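Telomere length regulator taz1 (Schizosaccharomyces pombe, PDB 4ZMK) binds double-stranded telomeric DNA and regulates telomere length and function, here represented by the helical domain through which it forms homodimers. Local coordinates at residues D32-T35 against G36-A40; T16-S19 against E20-L24. All coordinates share one frame; numbering follows the deposited sequence. Where two conformers were deposited one is given.

Contact 1: D32-T35 against G36-A40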
loop_
_atom_site.group_PDB
_atom_site.type_symbol
_atom_site.label_atom_id
_atom_site.label_comp_id
_atom_site.label_asym_id
_atom_site.label_seq_id
_atom_site.Cartn_x
_atom_site.Cartn_y
_atom_site.Cartn_z
ATOM N N ASP A 32 6.735 2.893 -1.712
ATOM C CA ASP A 32 7.764 3.871 -2.063
ATOM C C ASP A 32 8.177 3.757 -3.539
ATOM O O ASP A 32 8.521 4.752 -4.174
ATOM C CB ASP A 32 9.003 3.703 -1.170
ATOM C CG ASP A 32 8.755 4.125 0.269
ATOM O OD1 ASP A 32 7.685 4.708 0.543
ATOM O OD2 ASP A 32 9.639 3.887 1.124
ATOM N N LYS A 33 8.168 2.538 -4.069
ATOM C CA LYS A 33 8.448 2.316 -5.478
ATOM C C LYS A 33 7.309 2.858 -6.356
ATOM O O LYS A 33 7.554 3.373 -7.439
ATOM C CB LYS A 33 8.689 0.831 -5.741
ATOM C CG LYS A 33 9.893 0.291 -4.972
ATOM C CD LYS A 33 10.075 -1.205 -5.157
ATOM C CE LYS A 33 11.370 -1.685 -4.506
ATOM N NZ LYS A 33 11.611 -3.141 -4.732
ATOM N N ILE A 34 6.074 2.747 -5.877
ATOM C CA ILE A 34 4.919 3.356 -6.542
ATOM C C ILE A 34 5.015 4.884 -6.532
ATOM O O ILE A 34 4.793 5.534 -7.549
ATOM C CB ILE A 34 3.594 2.911 -5.866
ATOM C CG1 ILE A 34 3.349 1.432 -6.122
ATOM C CG2 ILE A 34 2.405 3.728 -6.346
ATOM C CD1 ILE A 34 2.232 0.870 -5.276
ATOM N N THR A 35 5.333 5.449 -5.373
ATOM C CA THR A 35 5.567 6.886 -5.256
ATOM C C THR A 35 6.648 7.350 -6.227
ATOM O O THR A 35 6.512 8.377 -6.887
ATOM C CB THR A 35 5.975 7.271 -3.823
ATOM O OG1 THR A 35 4.942 6.880 -2.924
ATOM C CG2 THR A 35 6.178 8.762 -3.697
ATOM N N GLY A 36 7.721 6.578 -6.318
ATOM C CA GLY A 36 8.816 6.914 -7.206
ATOM C C GLY A 36 8.390 6.937 -8.657
ATOM O O GLY A 36 8.734 7.863 -9.384
ATOM N N LEU A 37 7.650 5.920 -9.083
ATOM C CA LEU A 37 7.139 5.890 -10.443
ATOM C C LEU A 37 6.306 7.135 -10.720
ATOM O O LEU A 37 6.518 7.824 -11.713
ATOM C CB LEU A 37 6.318 4.629 -10.695
ATOM C CG LEU A 37 7.124 3.350 -10.902
ATOM C CD1 LEU A 37 6.250 2.258 -11.492
ATOM C CD2 LEU A 37 8.300 3.612 -11.805
ATOM N N LEU A 38 5.397 7.448 -9.805
ATOM C CA LEU A 38 4.483 8.571 -9.973
ATOM C C LEU A 38 5.141 9.937 -9.793
ATOM O O LEU A 38 4.491 10.962 -9.954
ATOM C CB LEU A 38 3.319 8.436 -8.996
ATOM C CG LEU A 38 2.570 7.130 -9.178
ATOM C CD1 LEU A 38 1.488 6.991 -8.127
ATOM C CD2 LEU A 38 1.998 7.086 -10.585
ATOM N N SER A 39 6.419 9.958 -9.452
ATOM C CA SER A 39 7.104 11.220 -9.206
ATOM C C SER A 39 7.915 11.642 -10.411
ATOM O O SER A 39 8.252 12.814 -10.566
ATOM C CB SER A 39 8.021 11.111 -7.988
ATOM O OG SER A 39 7.278 10.896 -6.801
ATOM N N ALA A 40 8.243 10.673 -11.253
ATOM C CA ALA A 40 9.063 10.922 -12.428
ATOM C C ALA A 40 8.268 11.616 -13.528
ATOM O O ALA A 40 8.596 12.726 -13.941
ATOM C CB ALA A 40 9.649 9.614 -12.946
#
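Gly36, Leu37 and Leu38 bond through their backbone N atoms to the carbonyls of Asp32, Lys33 and Ile34, the i to i+4 pattern that carries an alpha helix toward its C-terminal end. The three bonds are of similar length, with Leu38 N 3.0 Å from Ile34 O. At the next carbonyl the pattern changes: Thr35 O takes the hydroxyl of Ser39, with OG at 2.6 Å, whereas Ser39 N turns to Gly36 O at 3.1 Å. A side chain thus stands in for the backbone donor toward the C-terminal end of helix 20-40 of the dimerization domain. The chi1 of Ser39, -65°, sets OG beside its own backbone N and folds it back along the helix to that carbonyl.

On another face Ile34 and Leu38 run side by side and point the same way, the CG2 branch of Ile34 lying 3.8 Å from CD1 of Leu38. Together with Leu37 they form an apolar surface against helix 44-70 of the same chain, where Ile34 and Leu37 meet Phe53 and Leu38 meets Ala50. The second subunit covers the neighbouring side: Asp32 OD1 is hydrogen-bonded to its Ser58, and Arg51 of that subunit packs on Thr35, Leu38 and Ser39. Thr35 OG1 is hydrogen-bonded both to Leu31 O, one turn back, and to Ser54 of the second subunit, which ties the helix to the dimer partner. With chi1 at -59°, the methyl of Thr35 is anti to the backbone N and leans toward the next turn, CG2 reaching 3.9 Å from Ser39 OG. That hydroxyl approaches Thr35 O from above the carbonyl plane, 41° out of it.

Contact 2: T16-S19 against E20-L24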
loop_
_atom_site.group_PDB
_atom_site.type_symbol
_atom_site.label_atom_id
_atom_site.label_comp_id
_atom_site.label_asym_id
_atom_site.label_seq_id
_atom_site.Cartn_x
_atom_site.Cartn_y
_atom_site.Cartn_z
ATOM N N THR A 16 2.187 -16.505 6.958
ATOM C CA THR A 16 1.875 -16.023 8.298
ATOM C C THR A 16 3.066 -16.064 9.256
ATOM O O THR A 16 3.002 -15.494 10.347
ATOM C CB THR A 16 0.733 -16.828 8.928
ATOM O OG1 THR A 16 1.163 -18.179 9.119
ATOM C CG2 THR A 16 -0.513 -16.800 8.038
ATOM N N GLU A 17 4.145 -16.738 8.865
ATOM C CA GLU A 17 5.339 -16.781 9.703
ATOM C C GLU A 17 6.034 -15.421 9.695
ATOM O O GLU A 17 6.831 -15.119 10.582
ATOM C CB GLU A 17 6.303 -17.884 9.243
ATOM C CG GLU A 17 7.328 -18.292 10.303
ATOM C CD GLU A 17 8.135 -19.526 9.918
ATOM O OE1 GLU A 17 7.988 -20.012 8.776
ATOM O OE2 GLU A 17 8.917 -20.016 10.762
ATOM N N ILE A 18 5.716 -14.608 8.689
ATOM C CA ILE A 18 6.223 -13.248 8.583
ATOM C C ILE A 18 5.481 -12.361 9.563
ATOM O O ILE A 18 4.254 -12.314 9.537
ATOM C CB ILE A 18 6.054 -12.708 7.166
ATOM C CG1 ILE A 18 6.976 -13.457 6.217
ATOM C CG2 ILE A 18 6.364 -11.233 7.111
ATOM C CD1 ILE A 18 6.933 -12.931 4.824
ATOM N N SER A 19 6.209 -11.673 10.436
ATOM C CA SER A 19 5.578 -10.841 11.455
ATOM C C SER A 19 4.971 -9.580 10.858
ATOM O O SER A 19 5.291 -9.201 9.734
ATOM C CB SER A 19 6.586 -10.455 12.525
ATOM O OG SER A 19 7.485 -9.484 12.024
ATOM N N GLU A 20 4.109 -8.917 11.618
ATOM C CA GLU A 20 3.448 -7.726 11.108
ATOM C C GLU A 20 4.448 -6.637 10.750
ATOM O O GLU A 20 4.313 -6.006 9.713
ATOM C CB GLU A 20 2.436 -7.186 12.110
ATOM C CG GLU A 20 1.550 -6.109 11.512
ATOM C CD GLU A 20 0.440 -5.664 12.447
ATOM O OE1 GLU A 20 0.433 -6.099 13.614
ATOM O OE2 GLU A 20 -0.426 -4.870 12.025
ATOM N N VAL A 21 5.454 -6.423 11.595
ATOM C CA VAL A 21 6.431 -5.360 11.350
ATOM C C VAL A 21 7.210 -5.639 10.061
ATOM O O VAL A 21 7.415 -4.745 9.255
ATOM C CB VAL A 21 7.412 -5.179 12.559
ATOM C CG1 VAL A 21 8.686 -4.449 12.149
ATOM C CG2 VAL A 21 6.727 -4.437 13.688
ATOM N N VAL A 22 7.618 -6.882 9.858
ATOM C CA VAL A 22 8.308 -7.240 8.630
ATOM C C VAL A 22 7.389 -7.031 7.428
ATOM O O VAL A 22 7.810 -6.493 6.414
ATOM C CB VAL A 22 8.813 -8.697 8.663
ATOM C CG1 VAL A 22 9.408 -9.094 7.315
ATOM C CG2 VAL A 22 9.835 -8.868 9.782
ATOM N N SER A 23 6.130 -7.440 7.553
ATOM C CA SER A 23 5.126 -7.221 6.519
ATOM C C SER A 23 5.008 -5.736 6.177
ATOM O O SER A 23 4.979 -5.350 5.019
ATOM C CB SER A 23 3.770 -7.775 6.976
ATOM O OG SER A 23 2.735 -7.433 6.078
ATOM N N LEU A 24 4.940 -4.903 7.210
ATOM C CA LEU A 24 4.815 -3.460 7.011
ATOM C C LEU A 24 6.045 -2.894 6.304
ATOM O O LEU A 24 5.939 -1.944 5.551
ATOM C CB LEU A 24 4.594 -2.743 8.342
ATOM C CG LEU A 24 3.219 -3.004 8.957
ATOM C CD1 LEU A 24 3.083 -2.349 10.331
ATOM C CD2 LEU A 24 2.131 -2.531 8.005
HETATM O O HOH W 1 5.534 -7.771 14.210
#
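Ser19 is the N-cap of helix 20-40, its OG accepting a weak bond from Val22 N, while Ile18 lays a methyl against the first turn. Glu20 opens the helix. Its side chain is extended and leads to the second subunit, where OE2 forms a salt bridge with Arg64. Val21 N donates to a water at 2.9 Å, and this water also has a weak bond to Ser19 OG, so the serine hydroxyl and the solvent serve neighbouring amides of the first turn. Val22 meets both Ile18 and Ser19. Its N lies 3.4 Å from Ser19 OG in a nearly straight capping bond, which the serine reaches because chi1, 73°, sets OG between its own N and carbonyl carbon. The two branches of Val22 divide the contact: CG2 sits 3.3 Å from Ser19 OG, and CG1 is 3.7 Å from Ile18 CG2, the isoleucine and valine side chains crossing at about a right angle. Ser23 N closes the first i to i+4 bond on Ser19 O at 2.9 Å. Behind the cap lies helix 44-70 of the same chain, whose Arg64 bonds Ile18 O and touches Ser23, while Leu68 and Ala65 of the second subunit pack on Glu20 and Val21, respectively.

Overall arrangement
From the N terminus the chain passes helix 3-7 and a long loop before contact 2, where 16-19 leads directly into the first turn of helix 20-40. Contact 1 follows within that same helix, near its C-terminal end. Each joins adjoining segments, so neither closes a long loop, and they lie in series without nesting or crossing. Their centres are about 24 Å apart, on opposite sides of the chain's centre. Both face helix 44-70, contact 2 near its C-terminal end and contact 1 nearer its start, as the two helices run back along each other in a hairpin. Both also touch the second subunit, so the dimer interface extends to both ends of helix 20-40.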